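Diaminopimelate decarboxylase (Phaeodactylum tricornutum, PDB 7JPJ) probably catalyses the pyridoxal 5'-phosphate-dependent decarboxylation of diaminopimelate to lysine, the last step of lysine biosynthesis, and is an obligate dimer. Local coordinates at residues Asp261-Phe266 / Leu274-Glu279; Ile200-Gly205 / Thr218-Phe223; Thr250-Ile255 / Gly281-Ala286. One frame throughout, in Å; residues are numbered along the deposited sequence.

Interaction 1. Residues Asp261-Phe266 / Leu274-Glu279; sequences DAFKKF and LQMEIE
Phe263 and Phe266 of helix 252-270 pack on Leu274, just ahead of strand 275-278, and Met276 within it. This is a helix-on-strand contact in the alpha/beta barrel of the pyridoxal-binding domain. The strand lies between strands 53-58 and 232-234, parallel to both, and the helix covers its outer side. Phe263 reaches between Leu274 and Met276, with CZ 3.4 Å from Met276 CG. The neighbouring ring carbon, Phe263 CE2, is 3.8 Å from Leu274 CB, and these two side chains run at about a right angle. Phe266 CE2 meets one branch of the leucine, Leu274 CD1, at 3.6 Å. The CG of Phe266 stands opposite the backbone N (chi1 -169°), which swings the ring out toward Leu274. Leu221 of helix 210-222 touches both Phe266 and Leu274 and extends this apolar layer. Met276 also makes a Met-aromatic contact. Its SD lies 4.6 Å from the centre of the Phe263 ring, 39° off the ring normal, so it sits obliquely rather than squarely over the face. No hydrogen bond joins the two segments. The remaining contacts bring the Phe263 ring against two backbone carbonyls. Phe263 CD2 is 3.5 Å from Leu274 O, and Phe263 CE2 has Gln275 O at 3.9 Å, near the ring plane at its edge.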
ATOM      1  N   ASP A 261       3.086  23.678 -31.293  1.00 26.85           N
ATOM      2  CA  ASP A 261       2.321  24.482 -32.240  1.00 27.63           C
ATOM      3  C   ASP A 261       1.120  25.138 -31.573  1.00 27.27           C
ATOM      4  O   ASP A 261       0.762  26.267 -31.926  1.00 27.47           O
ATOM      5  CB  ASP A 261       1.877  23.625 -33.427  1.00 28.50           C
ATOM      6  CG  ASP A 261       3.019  23.315 -34.384  1.00 29.07           C
ATOM      7  OD1 ASP A 261       3.824  24.228 -34.670  1.00 29.08           O
ATOM      8  OD2 ASP A 261       3.112  22.157 -34.846  1.00 29.32           O
ATOM      9  N   ALA A 262       0.491  24.456 -30.610  1.00 25.50           N
ATOM     10  CA  ALA A 262      -0.594  25.078 -29.858  1.00 25.36           C
ATOM     11  C   ALA A 262      -0.100  26.278 -29.062  1.00 24.76           C
ATOM     12  O   ALA A 262      -0.868  27.209 -28.801  1.00 25.07           O
ATOM     13  CB  ALA A 262      -1.246  24.053 -28.932  1.00 24.82           C
ATOM     14  N   PHE A 263       1.175  26.273 -28.667  1.00 26.52           N
ATOM     15  CA  PHE A 263       1.765  27.456 -28.050  1.00 25.69           C
ATOM     16  C   PHE A 263       1.978  28.559 -29.075  1.00 26.38           C
ATOM     17  O   PHE A 263       1.806  29.744 -28.767  1.00 25.85           O
ATOM     18  CB  PHE A 263       3.087  27.098 -27.381  1.00 24.71           C
ATOM     19  CG  PHE A 263       2.946  26.680 -25.955  1.00 23.27           C
ATOM     20  CD1 PHE A 263       2.445  25.430 -25.634  1.00 23.20           C
ATOM     21  CD2 PHE A 263       3.319  27.533 -24.932  1.00 22.16           C
ATOM     22  CE1 PHE A 263       2.318  25.040 -24.320  1.00 22.06           C
ATOM     23  CE2 PHE A 263       3.194  27.150 -23.616  1.00 21.19           C
ATOM     24  CZ  PHE A 263       2.689  25.902 -23.309  1.00 21.15           C
ATOM     25  N   LYS A 264       2.365  28.191 -30.298  1.00 26.70           N
ATOM     26  CA  LYS A 264       2.545  29.188 -31.346  1.00 27.33           C
ATOM     27  C   LYS A 264       1.214  29.807 -31.753  1.00 28.01           C
ATOM     28  O   LYS A 264       1.144  31.008 -32.034  1.00 28.02           O
ATOM     29  CB  LYS A 264       3.236  28.563 -32.558  1.00 28.12           C
ATOM     30  CG  LYS A 264       4.651  28.070 -32.302  1.00 27.49           C
ATOM     31  CD  LYS A 264       5.412  27.913 -33.612  1.00 28.12           C
ATOM     32  CE  LYS A 264       6.741  27.203 -33.408  1.00 27.34           C
ATOM     33  NZ  LYS A 264       6.548  25.767 -33.058  1.00 27.56           N
ATOM     34  N   LYS A 265       0.148  29.002 -31.795  1.00 27.95           N
ATOM     35  CA  LYS A 265      -1.160  29.542 -32.145  1.00 28.37           C
ATOM     36  C   LYS A 265      -1.667  30.500 -31.078  1.00 27.44           C
ATOM     37  O   LYS A 265      -2.390  31.452 -31.395  1.00 27.35           O
ATOM     38  CB  LYS A 265      -2.165  28.407 -32.367  1.00 28.38           C
ATOM     39  CG  LYS A 265      -3.446  28.842 -33.079  1.00 28.73           C
ATOM     40  CD  LYS A 265      -4.411  27.676 -33.282  1.00 28.49           C
ATOM     41  CE  LYS A 265      -4.176  26.971 -34.616  1.00 29.66           C
ATOM     42  NZ  LYS A 265      -3.460  25.667 -34.471  1.00 28.98           N
ATOM     43  N   PHE A 266      -1.301  30.267 -29.817  1.00 29.05           N
ATOM     44  CA  PHE A 266      -1.663  31.199 -28.755  1.00 27.68           C
ATOM     45  C   PHE A 266      -0.942  32.529 -28.934  1.00 27.30           C
ATOM     46  O   PHE A 266      -1.551  33.598 -28.816  1.00 26.92           O
ATOM     47  CB  PHE A 266      -1.343  30.587 -27.390  1.00 26.58           C
ATOM     48  CG  PHE A 266      -1.914  31.355 -26.233  1.00 25.54           C
ATOM     49  CD1 PHE A 266      -3.238  31.192 -25.863  1.00 25.39           C
ATOM     50  CD2 PHE A 266      -1.126  32.240 -25.515  1.00 24.75           C
ATOM     51  CE1 PHE A 266      -3.769  31.899 -24.797  1.00 24.84           C
ATOM     52  CE2 PHE A 266      -1.648  32.950 -24.449  1.00 24.29           C
ATOM     53  CZ  PHE A 266      -2.973  32.778 -24.089  1.00 24.36           C
ATOM     54  N   LEU A 274       4.565  31.994 -24.212  1.00 22.74           N
ATOM     55  CA  LEU A 274       4.469  31.409 -22.881  1.00 22.29           C
ATOM     56  C   LEU A 274       5.532  30.341 -22.669  1.00 21.91           C
ATOM     57  O   LEU A 274       5.819  29.543 -23.566  1.00 21.92           O
ATOM     58  CB  LEU A 274       3.085  30.794 -22.653  1.00 22.22           C
ATOM     59  CG  LEU A 274       1.863  31.716 -22.657  1.00 22.64           C
ATOM     60  CD1 LEU A 274       0.598  30.903 -22.445  1.00 22.68           C
ATOM     61  CD2 LEU A 274       1.990  32.802 -21.603  1.00 22.76           C
ATOM     62  N   GLN A 275       6.104  30.329 -21.468  1.00 22.81           N
ATOM     63  CA  GLN A 275       6.974  29.237 -21.055  1.00 22.46           C
ATOM     64  C   GLN A 275       6.148  27.979 -20.804  1.00 22.18           C
ATOM     65  O   GLN A 275       5.041  28.045 -20.263  1.00 22.15           O
ATOM     66  CB  GLN A 275       7.742  29.624 -19.792  1.00 22.23           C
ATOM     67  CG  GLN A 275       8.579  28.503 -19.205  1.00 22.06           C
ATOM     68  CD  GLN A 275      10.022  28.574 -19.654  1.00 22.53           C
ATOM     69  OE1 GLN A 275      10.320  29.124 -20.715  1.00 22.90           O
ATOM     70  NE2 GLN A 275      10.925  28.006 -18.860  1.00 22.67           N
ATOM     71  N   MET A 276       6.683  26.827 -21.205  1.00 21.50           N
ATOM     72  CA  MET A 276       6.019  25.547 -21.002  1.00 21.26           C
ATOM     73  C   MET A 276       6.698  24.761 -19.886  1.00 20.69           C
ATOM     74  O   MET A 276       7.911  24.855 -19.682  1.00 20.85           O
ATOM     75  CB  MET A 276       6.016  24.703 -22.282  1.00 21.88           C
ATOM     76  CG  MET A 276       4.952  23.615 -22.289  1.00 21.97           C
ATOM     77  SD  MET A 276       5.097  22.421 -23.633  1.00 23.14           S
ATOM     78  CE  MET A 276       6.834  22.539 -24.025  1.00 23.01           C
ATOM     79  N   GLU A 277       5.898  23.977 -19.170  1.00 20.53           N
ATOM     80  CA  GLU A 277       6.395  23.103 -18.117  1.00 19.94           C
ATOM     81  C   GLU A 277       5.768  21.726 -18.257  1.00 19.71           C
ATOM     82  O   GLU A 277       4.600  21.601 -18.636  1.00 19.97           O
ATOM     83  CB  GLU A 277       6.088  23.656 -16.727  1.00 19.61           C
ATOM     84  CG  GLU A 277       6.845  24.919 -16.382  1.00 19.85           C
ATOM     85  CD  GLU A 277       6.598  25.358 -14.956  1.00 19.65           C
ATOM     86  OE1 GLU A 277       5.801  24.695 -14.257  1.00 19.42           O
ATOM     87  OE2 GLU A 277       7.213  26.357 -14.522  1.00 20.15           O
ATOM     88  N   ILE A 278       6.553  20.699 -17.950  1.00 19.07           N
ATOM     89  CA  ILE A 278       6.083  19.322 -17.930  1.00 18.56           C
ATOM     90  C   ILE A 278       6.502  18.696 -16.607  1.00 18.47           C
ATOM     91  O   ILE A 278       7.567  19.001 -16.062  1.00 18.86           O
ATOM     92  CB  ILE A 278       6.624  18.506 -19.127  1.00 18.50           C
ATOM     93  CG1 ILE A 278       8.154  18.446 -19.106  1.00 18.85           C
ATOM     94  CG2 ILE A 278       6.131  19.102 -20.436  1.00 18.78           C
ATOM     95  CD1 ILE A 278       8.741  17.595 -20.209  1.00 19.02           C
ATOM     96  N   GLU A 279       5.649  17.822 -16.081  1.00 21.15           N
ATOM     97  CA  GLU A 279       5.843  17.223 -14.762  1.00 20.48           C
ATOM     98  C   GLU A 279       5.846  15.700 -14.847  1.00 20.16           C
ATOM     99  O   GLU A 279       4.975  15.037 -14.273  1.00 19.96           O
ATOM    100  CB  GLU A 279       4.761  17.706 -13.798  1.00 20.53           C
ATOM    101  CG  GLU A 279       5.089  19.006 -13.071  1.00 20.85           C
ATOM    102  CD  GLU A 279       3.925  19.520 -12.228  1.00 21.19           C
ATOM    103  OE1 GLU A 279       3.840  20.750 -11.999  1.00 21.25           O
ATOM    104  OE2 GLU A 279       3.089  18.693 -11.799  1.00 21.34           O
TER

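Interaction 2. Residues Ile200-Gly205 / Thr218-Phe223; sequences IHTHIG and TKSLSF
Thr202 and Ser220 face each other between the chain that continues strand 196-201 and helix 210-222. Both parts of the threonine side chain meet the serine oxygen. Thr202 OG1 donates a weak hydrogen bond to Ser220 OG at 3.2 Å. The methyl Thr202 CG2 lies against the same oxygen, and is 3.6 Å from Ser220 CB. The threonine hydroxyl is anti to its own backbone N (chi1 -166°), while the methyl takes the place between N and the carbonyl carbon, which turns both branches toward Ser220. A looser contact lies two residues earlier, at Ile200. Ile200 CG2 is 4.4 Å from Phe223 CB, and Ile200 CD1 is 4.2 Å from Phe223 O. The isoleucine thus packs against the base of Phe223 and not against its ring. The second shell fixes the serine. Ser220 OG is also hydrogen-bonded to Val216 O, one turn earlier in the same helix, so its bond to Thr202 is the lesser of two. Met233 lies beside Ile200, Thr202 and Ser220, and Val146 touches both Ile200 and Phe223. The contact belongs to a beta-alpha-beta unit of the barrel, formed by strand 196-201, helix 210-222 and strand 232-234. The helix lies outside the parallel sheet, strands 141-147 and 232-234 flank strand 196-201, and helix 252-270 packs beside helix 210-222.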
ATOM      1  N   ILE A 200      -0.424  28.955 -14.962  1.00 21.88           N
ATOM      2  CA  ILE A 200      -1.573  28.058 -14.959  1.00 22.60           C
ATOM      3  C   ILE A 200      -1.055  26.627 -14.967  1.00 22.07           C
ATOM      4  O   ILE A 200      -0.049  26.328 -15.621  1.00 21.16           O
ATOM      5  CB  ILE A 200      -2.502  28.321 -16.163  1.00 23.33           C
ATOM      6  CG1 ILE A 200      -3.046  29.751 -16.118  1.00 23.73           C
ATOM      7  CG2 ILE A 200      -3.659  27.332 -16.190  1.00 24.41           C
ATOM      8  CD1 ILE A 200      -4.000  30.008 -14.966  1.00 24.45           C
ATOM      9  N   HIS A 201      -1.731  25.750 -14.229  1.00 23.72           N
ATOM     10  CA  HIS A 201      -1.332  24.356 -14.085  1.00 23.41           C
ATOM     11  C   HIS A 201      -2.491  23.454 -14.483  1.00 24.92           C
ATOM     12  O   HIS A 201      -3.617  23.637 -14.012  1.00 25.96           O
ATOM     13  CB  HIS A 201      -0.897  24.057 -12.646  1.00 22.87           C
ATOM     14  CG  HIS A 201      -0.236  22.724 -12.474  1.00 22.05           C
ATOM     15  ND1 HIS A 201       0.092  21.911 -13.537  1.00 21.82           N
ATOM     16  CD2 HIS A 201       0.162  22.064 -11.361  1.00 21.40           C
ATOM     17  CE1 HIS A 201       0.660  20.806 -13.086  1.00 20.89           C
ATOM     18  NE2 HIS A 201       0.716  20.876 -11.769  1.00 20.57           N
ATOM     19  N   THR A 202      -2.210  22.485 -15.346  1.00 23.99           N
ATOM     20  CA  THR A 202      -3.194  21.501 -15.767  1.00 25.61           C
ATOM     21  C   THR A 202      -2.553  20.121 -15.713  1.00 25.47           C
ATOM     22  O   THR A 202      -1.328  19.984 -15.682  1.00 23.74           O
ATOM     23  CB  THR A 202      -3.713  21.798 -17.182  1.00 26.31           C
ATOM     24  OG1 THR A 202      -4.894  21.032 -17.436  1.00 27.95           O
ATOM     25  CG2 THR A 202      -2.667  21.425 -18.211  1.00 25.39           C
ATOM     26  N   HIS A 203      -3.394  19.090 -15.691  1.00 28.63           N
ATOM     27  CA  HIS A 203      -2.906  17.717 -15.625  1.00 27.84           C
ATOM     28  C   HIS A 203      -3.995  16.747 -16.062  1.00 28.78           C
ATOM     29  O   HIS A 203      -4.610  16.078 -15.225  1.00 28.61           O
ATOM     30  CB  HIS A 203      -2.430  17.385 -14.207  1.00 26.20           C
ATOM     31  CG  HIS A 203      -1.792  16.035 -14.078  1.00 25.12           C
ATOM     32  ND1 HIS A 203      -0.559  15.737 -14.615  1.00 23.95           N
ATOM     33  CD2 HIS A 203      -2.217  14.904 -13.465  1.00 24.50           C
ATOM     34  CE1 HIS A 203      -0.253  14.481 -14.344  1.00 22.83           C
ATOM     35  NE2 HIS A 203      -1.243  13.953 -13.647  1.00 23.26           N
ATOM     36  N   ILE A 204      -4.249  16.669 -17.367  1.00 28.78           N
ATOM     37  CA  ILE A 204      -5.299  15.802 -17.891  1.00 29.46           C
ATOM     38  C   ILE A 204      -4.796  15.034 -19.108  1.00 29.47           C
ATOM     39  O   ILE A 204      -5.590  14.460 -19.859  1.00 30.06           O
ATOM     40  CB  ILE A 204      -6.564  16.605 -18.249  1.00 30.30           C
ATOM     41  CG1 ILE A 204      -6.247  17.631 -19.341  1.00 30.23           C
ATOM     42  CG2 ILE A 204      -7.153  17.271 -17.016  1.00 30.37           C
ATOM     43  CD1 ILE A 204      -7.466  18.117 -20.094  1.00 30.96           C
ATOM     44  N   GLY A 205      -3.481  15.018 -19.311  1.00 28.77           N
ATOM     45  CA  GLY A 205      -2.918  14.320 -20.457  1.00 28.88           C
ATOM     46  C   GLY A 205      -2.737  12.831 -20.187  1.00 28.78           C
ATOM     47  O   GLY A 205      -2.427  12.411 -19.072  1.00 27.78           O
ATOM     48  N   THR A 218      -4.516  23.046 -26.097  1.00 24.88           N
ATOM     49  CA  THR A 218      -5.411  24.116 -26.528  1.00 26.10           C
ATOM     50  C   THR A 218      -6.399  24.489 -25.430  1.00 25.57           C
ATOM     51  O   THR A 218      -6.654  25.675 -25.191  1.00 25.66           O
ATOM     52  CB  THR A 218      -6.156  23.700 -27.797  1.00 28.25           C
ATOM     53  OG1 THR A 218      -5.232  23.613 -28.889  1.00 29.04           O
ATOM     54  CG2 THR A 218      -7.245  24.712 -28.137  1.00 29.67           C
ATOM     55  N   LYS A 219      -6.949  23.491 -24.737  1.00 26.22           N
ATOM     56  CA  LYS A 219      -7.954  23.771 -23.717  1.00 26.76           C
ATOM     57  C   LYS A 219      -7.341  24.461 -22.503  1.00 25.92           C
ATOM     58  O   LYS A 219      -7.924  25.403 -21.956  1.00 26.06           O
ATOM     59  CB  LYS A 219      -8.661  22.478 -23.310  1.00 27.35           C
ATOM     60  CG  LYS A 219      -9.679  22.656 -22.200  1.00 27.76           C
ATOM     61  CD  LYS A 219     -10.983  21.953 -22.539  1.00 28.96           C
ATOM     62  CE  LYS A 219     -12.165  22.646 -21.876  1.00 28.99           C
ATOM     63  NZ  LYS A 219     -13.069  23.289 -22.876  1.00 31.80           N
ATOM     64  N   SER A 220      -6.162  24.010 -22.071  1.00 26.90           N
ATOM     65  CA  SER A 220      -5.518  24.624 -20.916  1.00 26.03           C
ATOM     66  C   SER A 220      -5.032  26.034 -21.225  1.00 25.30           C
ATOM     67  O   SER A 220      -5.048  26.901 -20.343  1.00 24.84           O
ATOM     68  CB  SER A 220      -4.355  23.756 -20.445  1.00 25.29           C
ATOM     69  OG  SER A 220      -4.766  22.407 -20.321  1.00 26.13           O
ATOM     70  N   LEU A 221      -4.597  26.279 -22.464  1.00 25.95           N
ATOM     71  CA  LEU A 221      -4.115  27.606 -22.834  1.00 25.23           C
ATOM     72  C   LEU A 221      -5.235  28.639 -22.824  1.00 25.92           C
ATOM     73  O   LEU A 221      -4.970  29.832 -22.639  1.00 25.47           O
ATOM     74  CB  LEU A 221      -3.452  27.560 -24.214  1.00 25.02           C
ATOM     75  CG  LEU A 221      -2.054  26.934 -24.293  1.00 23.96           C
ATOM     76  CD1 LEU A 221      -1.687  26.596 -25.725  1.00 24.17           C
ATOM     77  CD2 LEU A 221      -1.005  27.848 -23.678  1.00 22.69           C
ATOM     78  N   SER A 222      -6.484  28.208 -23.016  1.00 24.99           N
ATOM     79  CA  SER A 222      -7.598  29.153 -23.013  1.00 25.75           C
ATOM     80  C   SER A 222      -7.780  29.798 -21.648  1.00 25.48           C
ATOM     81  O   SER A 222      -8.301  30.916 -21.554  1.00 25.61           O
ATOM     82  CB  SER A 222      -8.887  28.458 -23.445  1.00 27.15           C
ATOM     83  OG  SER A 222      -9.216  27.396 -22.568  1.00 27.55           O
ATOM     84  N   PHE A 223      -7.359  29.117 -20.580  1.00 26.47           N
ATOM     85  CA  PHE A 223      -7.388  29.716 -19.254  1.00 26.10           C
ATOM     86  C   PHE A 223      -6.266  30.723 -19.045  1.00 25.01           C
ATOM     87  O   PHE A 223      -6.358  31.552 -18.133  1.00 24.80           O
ATOM     88  CB  PHE A 223      -7.325  28.621 -18.189  1.00 26.10           C
ATOM     89  CG  PHE A 223      -8.502  27.692 -18.220  1.00 27.38           C
ATOM     90  CD1 PHE A 223      -9.749  28.124 -17.802  1.00 28.07           C
ATOM     91  CD2 PHE A 223      -8.369  26.394 -18.681  1.00 27.75           C
ATOM     92  CE1 PHE A 223     -10.836  27.282 -17.838  1.00 28.95           C
ATOM     93  CE2 PHE A 223      -9.455  25.544 -18.718  1.00 28.86           C
ATOM     94  CZ  PHE A 223     -10.689  25.990 -18.295  1.00 29.48           C
TER

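Interaction 3. Residues Thr250-Ile255 / Gly281-Ala286; sequences TDLQKI and GTYLVA. With SO4 (sulfate ion), chain D.
Thr250, just ahead of helix 252-270, and Tyr283, in the short helix 282-285, are the nearest backbone pair, with CA atoms 8.8 Å apart. The tyrosine side chain bridges the gap. Tyr283 OH donates a hydrogen bond to Thr250 O at 2.9 Å, and the C=O...O angle of 171° sets the hydroxyl almost straight ahead of the carbonyl. The Leu252 and Tyr283 side chains approach each other from opposite directions. Leu252 CD1 is 3.5 Å from Tyr283 CE2, and Leu252 CD2 lies over one ring face near the rim. Cys44 of helix 34-45 touches both side chains. Helix 282-285 follows the last strand of the barrel, and its amino end holds a sulfate, probably from the crystallisation liquor. Gly281 N binds SO4 O2 at 3.1 Å, and Thr282 N binds SO4 O3 at the same length. Thr282 OG1 adds a bond to SO4 O1 at 2.8 Å. Gly238 N and Tyr395 OH also hydrogen-bond to the sulfate. Its place, at a helix amino end beside the glycine loop that holds Gly238, is consistent with the cofactor phosphate site of this fold. Across the contact, Asp251 caps helix 252-270 through a weak bond from Gln253 N to Asp251 OD1.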
ATOM      1  N   THR A 250       5.120   6.581 -24.858  1.00 23.35           N
ATOM      2  CA  THR A 250       4.846   7.853 -25.513  1.00 24.23           C
ATOM      3  C   THR A 250       6.097   8.384 -26.204  1.00 25.27           C
ATOM      4  O   THR A 250       7.178   8.427 -25.612  1.00 25.22           O
ATOM      5  CB  THR A 250       4.337   8.875 -24.497  1.00 23.83           C
ATOM      6  OG1 THR A 250       3.240   8.321 -23.761  1.00 22.64           O
ATOM      7  CG2 THR A 250       3.877  10.139 -25.204  1.00 24.88           C
ATOM      8  N   ASP A 251       5.947   8.780 -27.465  1.00 22.97           N
ATOM      9  CA  ASP A 251       7.017   9.433 -28.213  1.00 23.94           C
ATOM     10  C   ASP A 251       6.921  10.933 -27.959  1.00 24.45           C
ATOM     11  O   ASP A 251       6.021  11.601 -28.479  1.00 25.33           O
ATOM     12  CB  ASP A 251       6.912   9.112 -29.702  1.00 24.70           C
ATOM     13  CG  ASP A 251       8.217   9.352 -30.448  1.00 25.38           C
ATOM     14  OD1 ASP A 251       9.053  10.145 -29.964  1.00 25.19           O
ATOM     15  OD2 ASP A 251       8.406   8.745 -31.523  1.00 25.97           O
ATOM     16  N   LEU A 252       7.850  11.461 -27.157  1.00 23.48           N
ATOM     17  CA  LEU A 252       7.786  12.869 -26.775  1.00 23.56           C
ATOM     18  C   LEU A 252       7.986  13.795 -27.969  1.00 24.70           C
ATOM     19  O   LEU A 252       7.493  14.929 -27.959  1.00 25.05           O
ATOM     20  CB  LEU A 252       8.823  13.167 -25.694  1.00 22.86           C
ATOM     21  CG  LEU A 252       8.632  12.412 -24.379  1.00 21.85           C
ATOM     22  CD1 LEU A 252       9.579  12.939 -23.313  1.00 21.17           C
ATOM     23  CD2 LEU A 252       7.188  12.511 -23.919  1.00 21.26           C
ATOM     24  N   GLN A 253       8.701  13.341 -29.000  1.00 22.05           N
ATOM     25  CA  GLN A 253       8.878  14.174 -30.183  1.00 22.97           C
ATOM     26  C   GLN A 253       7.601  14.236 -31.013  1.00 24.37           C
ATOM     27  O   GLN A 253       7.289  15.278 -31.602  1.00 25.28           O
ATOM     28  CB  GLN A 253      10.042  13.652 -31.025  1.00 23.94           C
ATOM     29  CG  GLN A 253      11.382  13.665 -30.309  1.00 23.77           C
ATOM     30  CD  GLN A 253      11.832  15.065 -29.939  1.00 23.47           C
ATOM     31  OE1 GLN A 253      11.544  16.033 -30.646  1.00 23.94           O
ATOM     32  NE2 GLN A 253      12.546  15.180 -28.825  1.00 22.81           N
ATOM     33  N   LYS A 254       6.844  13.138 -31.066  1.00 24.28           N
ATOM     34  CA  LYS A 254       5.648  13.102 -31.901  1.00 25.53           C
ATOM     35  C   LYS A 254       4.493  13.872 -31.273  1.00 25.90           C
ATOM     36  O   LYS A 254       3.759  14.570 -31.980  1.00 26.98           O
ATOM     37  CB  LYS A 254       5.243  11.653 -32.177  1.00 24.66           C
ATOM     38  CG  LYS A 254       6.145  10.961 -33.176  1.00 24.94           C
ATOM     39  CD  LYS A 254       5.770   9.507 -33.379  1.00 25.08           C
ATOM     40  CE  LYS A 254       6.613   8.895 -34.488  1.00 26.99           C
ATOM     41  NZ  LYS A 254       8.042   9.303 -34.357  1.00 26.87           N
ATOM     42  N   ILE A 255       4.306  13.753 -29.957  1.00 27.42           N
ATOM     43  CA  ILE A 255       3.236  14.502 -29.304  1.00 27.57           C
ATOM     44  C   ILE A 255       3.673  15.910 -28.929  1.00 27.82           C
ATOM     45  O   ILE A 255       2.822  16.766 -28.656  1.00 28.16           O
ATOM     46  CB  ILE A 255       2.722  13.776 -28.049  1.00 25.78           C
ATOM     47  CG1 ILE A 255       3.773  13.821 -26.939  1.00 24.85           C
ATOM     48  CG2 ILE A 255       2.335  12.339 -28.381  1.00 24.52           C
ATOM     49  CD1 ILE A 255       3.202  13.672 -25.552  1.00 23.43           C
ATOM     50  N   GLY A 281       6.647  11.933 -13.975  1.00 18.63           N
ATOM     51  CA  GLY A 281       7.101  11.123 -12.865  1.00 18.07           C
ATOM     52  C   GLY A 281       7.502   9.739 -13.332  1.00 18.02           C
ATOM     53  O   GLY A 281       8.672   9.354 -13.241  1.00 18.47           O
ATOM     54  N   THR A 282       6.523   8.992 -13.847  1.00 17.52           N
ATOM     55  CA  THR A 282       6.792   7.663 -14.384  1.00 17.41           C
ATOM     56  C   THR A 282       7.853   7.711 -15.481  1.00 18.33           C
ATOM     57  O   THR A 282       8.816   6.939 -15.463  1.00 19.17           O
ATOM     58  CB  THR A 282       5.493   7.054 -14.915  1.00 17.26           C
ATOM     59  OG1 THR A 282       4.520   7.014 -13.864  1.00 17.18           O
ATOM     60  CG2 THR A 282       5.731   5.647 -15.437  1.00 17.30           C
ATOM     61  N   TYR A 283       7.704   8.638 -16.431  1.00 18.36           N
ATOM     62  CA  TYR A 283       8.582   8.668 -17.599  1.00 19.71           C
ATOM     63  C   TYR A 283      10.050   8.852 -17.237  1.00 20.64           C
ATOM     64  O   TYR A 283      10.919   8.516 -18.046  1.00 21.51           O
ATOM     65  CB  TYR A 283       8.145   9.781 -18.554  1.00 20.13           C
ATOM     66  CG  TYR A 283       8.517   9.535 -20.001  1.00 21.29           C
ATOM     67  CD1 TYR A 283       7.656   8.853 -20.851  1.00 21.45           C
ATOM     68  CD2 TYR A 283       9.728   9.987 -20.517  1.00 22.22           C
ATOM     69  CE1 TYR A 283       7.991   8.627 -22.178  1.00 22.69           C
ATOM     70  CE2 TYR A 283      10.071   9.764 -21.840  1.00 23.31           C
ATOM     71  CZ  TYR A 283       9.198   9.085 -22.666  1.00 23.66           C
ATOM     72  OH  TYR A 283       9.535   8.863 -23.982  1.00 24.51           O
ATOM     73  N   LEU A 284      10.350   9.361 -16.045  1.00 16.59           N
ATOM     74  CA  LEU A 284      11.732   9.648 -15.687  1.00 17.30           C
ATOM     75  C   LEU A 284      12.413   8.515 -14.930  1.00 17.53           C
ATOM     76  O   LEU A 284      13.630   8.345 -15.064  1.00 18.33           O
ATOM     77  CB  LEU A 284      11.800  10.925 -14.846  1.00 17.52           C
ATOM     78  CG  LEU A 284      11.858  12.254 -15.596  1.00 17.80           C
ATOM     79  CD1 LEU A 284      11.512  13.393 -14.660  1.00 17.90           C
ATOM     80  CD2 LEU A 284      13.237  12.468 -16.202  1.00 18.74           C
ATOM     81  N   VAL A 285      11.671   7.731 -14.145  1.00 16.69           N
ATOM     82  CA  VAL A 285      12.300   6.823 -13.191  1.00 16.97           C
ATOM     83  C   VAL A 285      11.791   5.389 -13.312  1.00 16.53           C
ATOM     84  O   VAL A 285      12.379   4.472 -12.727  1.00 16.81           O
ATOM     85  CB  VAL A 285      12.107   7.333 -11.748  1.00 17.08           C
ATOM     86  CG1 VAL A 285      12.844   8.647 -11.536  1.00 17.84           C
ATOM     87  CG2 VAL A 285      10.628   7.487 -11.427  1.00 16.36           C
ATOM     88  N   ALA A 286      10.703   5.176 -14.057  1.00 16.13           N
ATOM     89  CA  ALA A 286      10.079   3.856 -14.122  1.00 15.82           C
ATOM     90  C   ALA A 286      11.050   2.769 -14.569  1.00 16.33           C
ATOM     91  O   ALA A 286      11.368   1.862 -13.792  1.00 16.40           O
ATOM     92  CB  ALA A 286       8.871   3.870 -15.059  1.00 15.50           C
TER
HETATM   93  S   SO4 D 502       3.089  10.441 -13.765  1.00 20.77           S
HETATM   94  O1  SO4 D 502       2.822   9.128 -14.348  1.00 20.77           O
HETATM   95  O2  SO4 D 502       3.713  11.300 -14.771  1.00 20.77           O
HETATM   96  O3  SO4 D 502       3.987  10.301 -12.623  1.00 20.77           O
HETATM   97  O4  SO4 D 502       1.832  11.031 -13.312  1.00 20.77           O

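Interactions 1 and 2 are neighbours on the outside of the barrel, with centres about 10 Å apart. They touch directly: Leu274 CD1 is 3.7 Å from Leu221 CD2. Ala262 and Phe266 of helix 252-270 also touch Leu221, so that helix packs beside helix 210-222. Interaction 3 uses the start of helix 252-270. Its centre lies about 17 Å from that of interaction 1 and about 18 Å from that of interaction 2. Strand 275-278 leads from interaction 1 to helix 282-285 of interaction 3. There Thr282 touches the bound D-lysine, and the side chain of Tyr283 is about 12 Å from that of Lys60, the predicted cofactor lysine, which carries no cofactor here. Interactions 1 and 2 lie away from these sites.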